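Local coordinates for transcriptional regulator, LacI family (PDB 3H5T), which acts as an inositol-dependent transcriptional activator that binds a palindromic promoter motif and regulates genes of cell wall biogenesis, including that of inositol phosphate synthase, at residues S119-V124 / I147-L152; G72-E77 / D141-A146; G165-A170 / L333-K338. All coordinates share one frame; numbering follows the deposited sequence.

In the fold
All three contacts lie in one lobe of the periplasmic-binding-protein-like region, around the mixed sheet that includes strands 70-75, 132-135, 154-157 and 168-171. Contacts 1 and 2 share helix 142-150, and their centres are about 8 Å apart. Contact 2 sets the first turn of that helix against strand 70-75, and contact 1 sets its last turn against helix 117-125. Contact 3 joins the loop that leads into strand 168-171 to the last turn of helix 321-336, with its centre about 17 Å from that of contact 1 and 16 Å from that of contact 2. M166 links them, since its CE packs on R148 and I144.

Contact 1: S119-V124 / I147-L152; sequences SAQQLV and IRARGL
V124 packs on I147 and also takes a hydrogen bond from R150. Its CG1 branch, anti to the backbone N (chi1 176°), rests 3.8 Å from I147 CG1. CG2 of V124 is slightly farther from the same I147 CG1, at 4.1 Å. The two side chains cross at about a right angle. I147 also packs on V132 and I134, so it lies between helix 117-125 and strand 132-135, in contact with both.

R150 runs out fully extended from CG to NE. This carries its guanidinium to the C-terminal end of helix 117-125. There NH1 donates to V124 O over 2.6 Å, with a bent N-H...O angle of 131°. The oxygen lies in the guanidinium plane, and the donor comes in on a carbonyl lone pair. NH1 also bonds to A127 O, so one nitrogen serves two backbone carbonyls near the end of that helix. The positive guanidinium probably also interacts favourably with the partial negative charge there.

Beyond R150, G151 takes positive phi and ends helix 142-150 in a Schellman motif. Two helices side by side against the parallel strands of a mixed sheet are typical of the Rossmann-like fold of LacI-family core domains.

Contact 2: G72-E77 / D141-A146; sequences GVLLTE and DPHIDA
Both methyls of L74 pack against CB of H143. CD1 of L74 is 4.0 Å from H143 CB and CD2 of L74 is 4.1 Å from it. L74 gets there with CG anti to the backbone N (chi1 -172°), which sends the fork toward helix 142-150. The two side chains cross at about a right angle. The H143 ring meets CD1 obliquely, and the H143 side chain also packs on A109 and A120.

The polar half of the contact is T76 with D141. T76 turns OG1 anti to its N (chi1 -153°). D141 has CG anti to N (chi1 -175°), which puts its carboxylate on the side of T76. The side chains slide past each other in opposite directions. T76 OG1 stays 3.8 Å from D141 OD1, too far for a direct bond. A water lies 3.1 Å from both T76 OG1 and D141 OD1 and donates to the carboxylate. D141 is the N-cap of helix 142-150. Its other oxygen accepts from H143 N, but the oxygen's placement is doubtful.

E77 forms a salt bridge with R198, just after strand 192-197. A capped helix start beside the C-terminal end of a parallel strand is characteristic of Rossmann-like folds.

Contact 3: G165-A170 / L333-K338; sequences GMPFIA and LKMIDK
P167 meets M335 through its pyrrolidine ring, which is puckered at C-gamma and not truly flat. No aromatic ring, carboxylate or guanidinium of either segment takes part, so no stack forms. The pyrrolidine is touched at CG and CD. The other planar group nearby is the peptide carbonyl of G165, and M335 reaches only its oxygen.

The M335 thioether makes every contact on the helix side. SD of M335 lies 3.8 Å from P167 CD and 3.9 Å from P167 CG. The methyl CE of M335 is also 3.8 Å from P167 CD. It is 4.1 Å from G165 O, which is simple packing. The side chain leaves the helix with CG anti to the carbonyl carbon (chi1 -85°) and runs straight on to SD. It then bends at the CG-SD bond (chi3 83°). The bend brings CE, as well as SD, against P167 CD and places CE near G165 O. The two side chains reach toward each other from their segments.

P167 also packs on T331 of helix 321-336, on V341 and on V155 of strand 154-157. CB of M166 points away from 333-338, and its side chain packs on I144 and R148 of helix 142-150. Helix 321-336 ends in a Schellman motif with K338 at positive phi.

The contact packs the last turn of that helix against the loop entering strand 168-171 in the sugar-binding-type domain. It has no hydrogen bond or ion pair across it. It therefore rests on dispersion between thioether and ring carbons, and depends on shape more than on exact direction.

Contact 1: S119-V124 / I147-L152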
loop_
_atom_site.group_PDB
_atom_site.type_symbol
_atom_site.label_atom_id
_atom_site.label_comp_id
_atom_site.label_asym_id
_atom_site.label_seq_id
_atom_site.Cartn_x
_atom_site.Cartn_y
_atom_site.Cartn_z
ATOM N N SER A 119 -17.846 -9.766 -17.518
ATOM C CA SER A 119 -17.946 -8.512 -16.782
ATOM C C SER A 119 -16.562 -7.877 -16.663
ATOM O O SER A 119 -16.381 -6.694 -16.933
ATOM C CB SER A 119 -18.513 -8.758 -15.382
ATOM O OG SER A 119 -19.784 -9.382 -15.442
ATOM N N ALA A 120 -15.585 -8.684 -16.267
ATOM C CA ALA A 120 -14.217 -8.212 -16.094
ATOM C C ALA A 120 -13.602 -7.723 -17.401
ATOM O O ALA A 120 -12.915 -6.704 -17.428
ATOM C CB ALA A 120 -13.361 -9.323 -15.500
ATOM N N GLN A 121 -13.868 -8.446 -18.481
ATOM C CA GLN A 121 -13.325 -8.103 -19.788
ATOM C C GLN A 121 -13.909 -6.827 -20.385
ATOM O O GLN A 121 -13.240 -6.140 -21.151
ATOM C CB GLN A 121 -13.484 -9.302 -20.732
ATOM C CG GLN A 121 -12.749 -10.537 -20.185
ATOM C CD GLN A 121 -13.009 -11.822 -20.963
ATOM O OE1 GLN A 121 -14.131 -12.074 -21.429
ATOM N NE2 GLN A 121 -11.972 -12.657 -21.086
ATOM N N GLN A 122 -15.146 -6.497 -20.032
ATOM C CA GLN A 122 -15.754 -5.265 -20.531
ATOM C C GLN A 122 -15.175 -4.082 -19.760
ATOM O O GLN A 122 -14.973 -3.002 -20.309
ATOM C CB GLN A 122 -17.265 -5.284 -20.352
ATOM C CG GLN A 122 -17.973 -6.179 -21.329
ATOM C CD GLN A 122 -19.470 -5.981 -21.308
ATOM O OE1 GLN A 122 -20.194 -6.583 -22.104
ATOM N NE2 GLN A 122 -19.947 -5.132 -20.397
ATOM N N LEU A 123 -14.919 -4.285 -18.477
ATOM C CA LEU A 123 -14.341 -3.229 -17.672
ATOM C C LEU A 123 -12.952 -2.932 -18.236
ATOM O O LEU A 123 -12.642 -1.789 -18.582
ATOM C CB LEU A 123 -14.225 -3.669 -16.204
ATOM C CG LEU A 123 -13.505 -2.658 -15.301
ATOM C CD1 LEU A 123 -14.211 -1.309 -15.408
ATOM C CD2 LEU A 123 -13.487 -3.141 -13.850
ATOM N N VAL A 124 -12.136 -3.981 -18.348
ATOM C CA VAL A 124 -10.768 -3.865 -18.836
ATOM C C VAL A 124 -10.614 -3.375 -20.266
ATOM O O VAL A 124 -9.735 -2.557 -20.530
ATOM C CB VAL A 124 -10.011 -5.194 -18.702
ATOM C CG1 VAL A 124 -8.616 -5.061 -19.315
ATOM C CG2 VAL A 124 -9.903 -5.573 -17.230
ATOM N N ILE A 147 -6.981 -8.646 -18.469
ATOM C CA ILE A 147 -5.848 -7.810 -18.859
ATOM C C ILE A 147 -4.891 -8.573 -19.777
ATOM O O ILE A 147 -4.324 -7.999 -20.705
ATOM C CB ILE A 147 -5.072 -7.316 -17.608
ATOM C CG1 ILE A 147 -5.919 -6.283 -16.864
ATOM C CG2 ILE A 147 -3.729 -6.736 -18.005
ATOM C CD1 ILE A 147 -5.308 -5.786 -15.580
ATOM N N ARG A 148 -4.723 -9.867 -19.511
ATOM C CA ARG A 148 -3.847 -10.728 -20.305
ATOM C C ARG A 148 -4.435 -10.942 -21.701
ATOM O O ARG A 148 -3.712 -10.947 -22.705
ATOM C CB ARG A 148 -3.688 -12.082 -19.610
ATOM C CG ARG A 148 -2.715 -13.034 -20.277
ATOM C CD ARG A 148 -2.765 -14.407 -19.630
ATOM N NE ARG A 148 -2.526 -14.349 -18.190
ATOM C CZ ARG A 148 -1.358 -14.033 -17.649
ATOM N NH1 ARG A 148 -0.324 -13.754 -18.426
ATOM N NH2 ARG A 148 -1.229 -13.978 -16.333
ATOM N N ALA A 149 -5.754 -11.117 -21.755
ATOM C CA ALA A 149 -6.456 -11.339 -23.012
ATOM C C ALA A 149 -6.400 -10.105 -23.898
ATOM O O ALA A 149 -6.513 -10.213 -25.112
ATOM C CB ALA A 149 -7.904 -11.719 -22.742
ATOM N N ARG A 150 -6.237 -8.932 -23.292
ATOM C CA ARG A 150 -6.164 -7.695 -24.054
ATOM C C ARG A 150 -4.697 -7.415 -24.420
ATOM O O ARG A 150 -4.401 -6.559 -25.258
ATOM C CB ARG A 150 -6.754 -6.536 -23.231
ATOM C CG ARG A 150 -6.582 -5.166 -23.880
ATOM C CD ARG A 150 -7.216 -4.026 -23.084
ATOM N NE ARG A 150 -6.859 -2.743 -23.686
ATOM C CZ ARG A 150 -7.396 -1.570 -23.361
ATOM N NH1 ARG A 150 -8.333 -1.497 -22.427
ATOM N NH2 ARG A 150 -7.004 -0.466 -23.987
ATOM N N GLY A 151 -3.783 -8.157 -23.802
ATOM C CA GLY A 151 -2.372 -7.956 -24.083
ATOM C C GLY A 151 -1.897 -6.595 -23.607
ATOM O O GLY A 151 -1.044 -5.966 -24.230
ATOM N N LEU A 152 -2.455 -6.143 -22.490
ATOM C CA LEU A 152 -2.110 -4.846 -21.903
ATOM C C LEU A 152 -0.861 -4.960 -21.028
ATOM O O LEU A 152 -0.820 -5.761 -20.097
ATOM C CB LEU A 152 -3.288 -4.341 -21.062
ATOM C CG LEU A 152 -3.378 -2.875 -20.628
ATOM C CD1 LEU A 152 -3.441 -1.968 -21.851
ATOM C CD2 LEU A 152 -4.629 -2.688 -19.762
#

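Contact 2: G72-E77 / D141-A146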
loop_
_atom_site.group_PDB
_atom_site.type_symbol
_atom_site.label_atom_id
_atom_site.label_comp_id
_atom_site.label_asym_id
_atom_site.label_seq_id
_atom_site.Cartn_x
_atom_site.Cartn_y
_atom_site.Cartn_z
ATOM N N GLY A 72 -3.083 3.252 -16.216
ATOM C CA GLY A 72 -4.130 2.978 -15.248
ATOM C C GLY A 72 -3.682 2.189 -14.028
ATOM O O GLY A 72 -2.547 1.698 -13.954
ATOM N N VAL A 73 -4.585 2.084 -13.056
ATOM C CA VAL A 73 -4.336 1.341 -11.832
ATOM C C VAL A 73 -5.628 0.599 -11.507
ATOM O O VAL A 73 -6.654 1.217 -11.216
ATOM C CB VAL A 73 -3.972 2.273 -10.659
ATOM C CG1 VAL A 73 -3.723 1.452 -9.390
ATOM C CG2 VAL A 73 -2.734 3.075 -11.009
ATOM N N LEU A 74 -5.577 -0.727 -11.581
ATOM C CA LEU A 74 -6.744 -1.536 -11.303
ATOM C C LEU A 74 -6.833 -1.763 -9.814
ATOM O O LEU A 74 -5.931 -2.333 -9.207
ATOM C CB LEU A 74 -6.662 -2.874 -12.025
ATOM C CG LEU A 74 -7.938 -3.713 -11.929
ATOM C CD1 LEU A 74 -8.410 -4.093 -13.325
ATOM C CD2 LEU A 74 -7.677 -4.935 -11.081
ATOM N N LEU A 75 -7.935 -1.309 -9.235
ATOM C CA LEU A 75 -8.171 -1.430 -7.806
ATOM C C LEU A 75 -9.378 -2.347 -7.607
ATOM O O LEU A 75 -10.480 -2.057 -8.076
ATOM C CB LEU A 75 -8.457 -0.033 -7.216
ATOM C CG LEU A 75 -8.218 0.216 -5.724
ATOM C CD1 LEU A 75 -6.767 -0.026 -5.407
ATOM C CD2 LEU A 75 -8.568 1.640 -5.364
ATOM N N THR A 76 -9.168 -3.460 -6.918
ATOM C CA THR A 76 -10.253 -4.393 -6.664
ATOM C C THR A 76 -11.028 -3.935 -5.401
ATOM O O THR A 76 -11.421 -4.731 -4.548
ATOM C CB THR A 76 -9.675 -5.842 -6.552
ATOM O OG1 THR A 76 -10.682 -6.776 -6.932
ATOM C CG2 THR A 76 -9.189 -6.153 -5.152
ATOM N N GLU A 77 -11.244 -2.623 -5.321
ATOM C CA GLU A 77 -11.951 -1.973 -4.212
ATOM C C GLU A 77 -12.783 -0.819 -4.747
ATOM O O GLU A 77 -12.708 -0.487 -5.929
ATOM C CB GLU A 77 -10.969 -1.357 -3.203
ATOM C CG GLU A 77 -9.962 -2.288 -2.601
ATOM C CD GLU A 77 -10.613 -3.387 -1.820
ATOM O OE1 GLU A 77 -11.827 -3.270 -1.544
ATOM O OE2 GLU A 77 -9.911 -4.363 -1.477
ATOM N N ASP A 141 -8.085 -13.733 -9.941
ATOM C CA ASP A 141 -9.063 -12.683 -10.201
ATOM C C ASP A 141 -9.303 -12.596 -11.715
ATOM O O ASP A 141 -8.361 -12.480 -12.504
ATOM C CB ASP A 141 -8.547 -11.345 -9.667
ATOM C CG ASP A 141 -9.566 -10.228 -9.804
ATOM O OD1 ASP A 141 -10.369 -10.013 -8.869
ATOM O OD2 ASP A 141 -9.571 -9.568 -10.859
ATOM N N PRO A 142 -10.573 -12.645 -12.143
ATOM C CA PRO A 142 -10.868 -12.576 -13.574
ATOM C C PRO A 142 -10.373 -11.319 -14.286
ATOM O O PRO A 142 -10.245 -11.309 -15.507
ATOM C CB PRO A 142 -12.383 -12.739 -13.624
ATOM C CG PRO A 142 -12.832 -12.121 -12.343
ATOM C CD PRO A 142 -11.814 -12.645 -11.347
ATOM N N HIS A 143 -10.086 -10.262 -13.533
ATOM C CA HIS A 143 -9.590 -9.030 -14.152
ATOM C C HIS A 143 -8.162 -9.240 -14.650
ATOM O O HIS A 143 -7.760 -8.674 -15.669
ATOM C CB HIS A 143 -9.674 -7.870 -13.154
ATOM C CG HIS A 143 -11.077 -7.548 -12.747
ATOM N ND1 HIS A 143 -11.953 -6.871 -13.573
ATOM C CD2 HIS A 143 -11.794 -7.913 -11.661
ATOM C CE1 HIS A 143 -13.148 -6.841 -13.013
ATOM N NE2 HIS A 143 -13.080 -7.467 -11.853
ATOM N N ILE A 144 -7.405 -10.066 -13.932
ATOM C CA ILE A 144 -6.039 -10.388 -14.324
ATOM C C ILE A 144 -6.088 -11.051 -15.702
ATOM O O ILE A 144 -5.344 -10.667 -16.609
ATOM C CB ILE A 144 -5.380 -11.373 -13.332
ATOM C CG1 ILE A 144 -5.220 -10.711 -11.961
ATOM C CG2 ILE A 144 -4.039 -11.849 -13.881
ATOM C CD1 ILE A 144 -4.301 -9.515 -11.950
ATOM N N ASP A 145 -6.971 -12.043 -15.853
ATOM C CA ASP A 145 -7.122 -12.760 -17.124
ATOM C C ASP A 145 -7.610 -11.816 -18.224
ATOM O O ASP A 145 -7.192 -11.925 -19.377
ATOM C CB ASP A 145 -8.109 -13.928 -16.988
ATOM C CG ASP A 145 -7.719 -14.913 -15.887
ATOM O OD1 ASP A 145 -6.552 -15.362 -15.853
ATOM O OD2 ASP A 145 -8.587 -15.244 -15.053
ATOM N N ALA A 146 -8.499 -10.893 -17.866
ATOM C CA ALA A 146 -9.013 -9.939 -18.830
ATOM C C ALA A 146 -7.881 -9.056 -19.354
ATOM O O ALA A 146 -7.820 -8.755 -20.538
ATOM C CB ALA A 146 -10.105 -9.088 -18.201
HETATM O O HOH W 1 -9.118 -9.328 -6.125
#

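Contact 3: G165-A170 / L333-K338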
loop_
_atom_site.group_PDB
_atom_site.type_symbol
_atom_site.label_atom_id
_atom_site.label_comp_id
_atom_site.label_asym_id
_atom_site.label_seq_id
_atom_site.Cartn_x
_atom_site.Cartn_y
_atom_site.Cartn_z
ATOM N N GLY A 165 4.547 -13.015 -17.540
ATOM C CA GLY A 165 4.599 -11.771 -18.294
ATOM C C GLY A 165 4.207 -10.517 -17.532
ATOM O O GLY A 165 4.013 -9.464 -18.137
ATOM N N MET A 166 4.107 -10.618 -16.209
ATOM C CA MET A 166 3.713 -9.481 -15.381
ATOM C C MET A 166 4.664 -9.216 -14.201
ATOM O O MET A 166 4.506 -9.812 -13.134
ATOM C CB MET A 166 2.283 -9.705 -14.840
ATOM C CG MET A 166 1.139 -9.517 -15.847
ATOM S SD MET A 166 -0.542 -9.798 -15.159
ATOM C CE MET A 166 -1.331 -10.408 -16.545
ATOM N N PRO A 167 5.663 -8.328 -14.381
ATOM C CA PRO A 167 6.629 -7.987 -13.331
ATOM C C PRO A 167 5.947 -7.810 -11.980
ATOM O O PRO A 167 4.853 -7.257 -11.901
ATOM C CB PRO A 167 7.254 -6.707 -13.863
ATOM C CG PRO A 167 7.402 -7.039 -15.303
ATOM C CD PRO A 167 6.034 -7.660 -15.641
ATOM N N PHE A 168 6.609 -8.275 -10.925
ATOM C CA PHE A 168 6.062 -8.257 -9.573
ATOM C C PHE A 168 6.925 -7.487 -8.560
ATOM O O PHE A 168 8.136 -7.699 -8.471
ATOM C CB PHE A 168 5.877 -9.728 -9.142
ATOM C CG PHE A 168 5.335 -9.924 -7.743
ATOM C CD1 PHE A 168 4.009 -9.643 -7.439
ATOM C CD2 PHE A 168 6.146 -10.450 -6.744
ATOM C CE1 PHE A 168 3.502 -9.884 -6.162
ATOM C CE2 PHE A 168 5.651 -10.699 -5.466
ATOM C CZ PHE A 168 4.327 -10.416 -5.175
ATOM N N ILE A 169 6.290 -6.599 -7.799
ATOM C CA ILE A 169 6.975 -5.800 -6.781
ATOM C C ILE A 169 6.274 -5.972 -5.433
ATOM O O ILE A 169 5.100 -5.636 -5.295
ATOM C CB ILE A 169 6.938 -4.295 -7.113
ATOM C CG1 ILE A 169 7.506 -4.051 -8.508
ATOM C CG2 ILE A 169 7.716 -3.504 -6.054
ATOM C CD1 ILE A 169 7.508 -2.582 -8.904
ATOM N N ALA A 170 6.989 -6.484 -4.438
ATOM C CA ALA A 170 6.404 -6.676 -3.117
ATOM C C ALA A 170 7.417 -7.139 -2.083
ATOM O O ALA A 170 8.499 -7.631 -2.419
ATOM C CB ALA A 170 5.263 -7.686 -3.195
ATOM N N LEU A 333 6.189 2.047 -17.136
ATOM C CA LEU A 333 6.667 2.918 -18.203
ATOM C C LEU A 333 7.821 2.292 -18.988
ATOM O O LEU A 333 7.829 2.354 -20.216
ATOM C CB LEU A 333 7.080 4.276 -17.638
ATOM C CG LEU A 333 5.920 5.080 -17.054
ATOM C CD1 LEU A 333 6.406 6.465 -16.617
ATOM C CD2 LEU A 333 4.822 5.203 -18.104
ATOM N N LYS A 334 8.789 1.690 -18.300
ATOM C CA LYS A 334 9.898 1.043 -18.999
ATOM C C LYS A 334 9.387 -0.108 -19.860
ATOM O O LYS A 334 9.955 -0.386 -20.920
ATOM C CB LYS A 334 10.927 0.491 -18.020
ATOM C CG LYS A 334 11.932 1.485 -17.516
ATOM C CD LYS A 334 12.871 0.801 -16.538
ATOM C CE LYS A 334 13.997 1.725 -16.114
ATOM N NZ LYS A 334 13.466 3.015 -15.606
ATOM N N MET A 335 8.330 -0.785 -19.401
ATOM C CA MET A 335 7.744 -1.898 -20.153
ATOM C C MET A 335 7.154 -1.365 -21.461
ATOM O O MET A 335 7.409 -1.896 -22.538
ATOM C CB MET A 335 6.616 -2.571 -19.358
ATOM C CG MET A 335 7.020 -3.640 -18.350
ATOM S SD MET A 335 5.556 -4.313 -17.463
ATOM C CE MET A 335 5.013 -5.515 -18.635
ATOM N N ILE A 336 6.346 -0.317 -21.342
ATOM C CA ILE A 336 5.698 0.307 -22.486
ATOM C C ILE A 336 6.747 0.884 -23.435
ATOM O O ILE A 336 6.527 0.969 -24.642
ATOM C CB ILE A 336 4.724 1.431 -22.016
ATOM C CG1 ILE A 336 3.547 0.804 -21.266
ATOM C CG2 ILE A 336 4.216 2.250 -23.203
ATOM C CD1 ILE A 336 2.609 1.818 -20.641
ATOM N N ASP A 337 7.892 1.273 -22.891
ATOM C CA ASP A 337 8.952 1.836 -23.712
ATOM C C ASP A 337 9.942 0.743 -24.139
ATOM O O ASP A 337 11.092 1.028 -24.480
ATOM C CB ASP A 337 9.667 2.942 -22.933
ATOM C CG ASP A 337 10.555 3.797 -23.814
ATOM O OD1 ASP A 337 11.349 4.596 -23.266
ATOM O OD2 ASP A 337 10.457 3.676 -25.055
ATOM N N LYS A 338 9.481 -0.508 -24.115
ATOM C CA LYS A 338 10.289 -1.664 -24.506
ATOM C C LYS A 338 11.625 -1.770 -23.777
ATOM O O LYS A 338 12.591 -2.306 -24.311
ATOM C CB LYS A 338 10.546 -1.650 -26.018
ATOM C CG LYS A 338 9.289 -1.703 -26.873
ATOM C CD LYS A 338 8.463 -2.949 -26.584
ATOM C CE LYS A 338 7.135 -2.923 -27.335
ATOM N NZ LYS A 338 6.242 -4.048 -26.930
#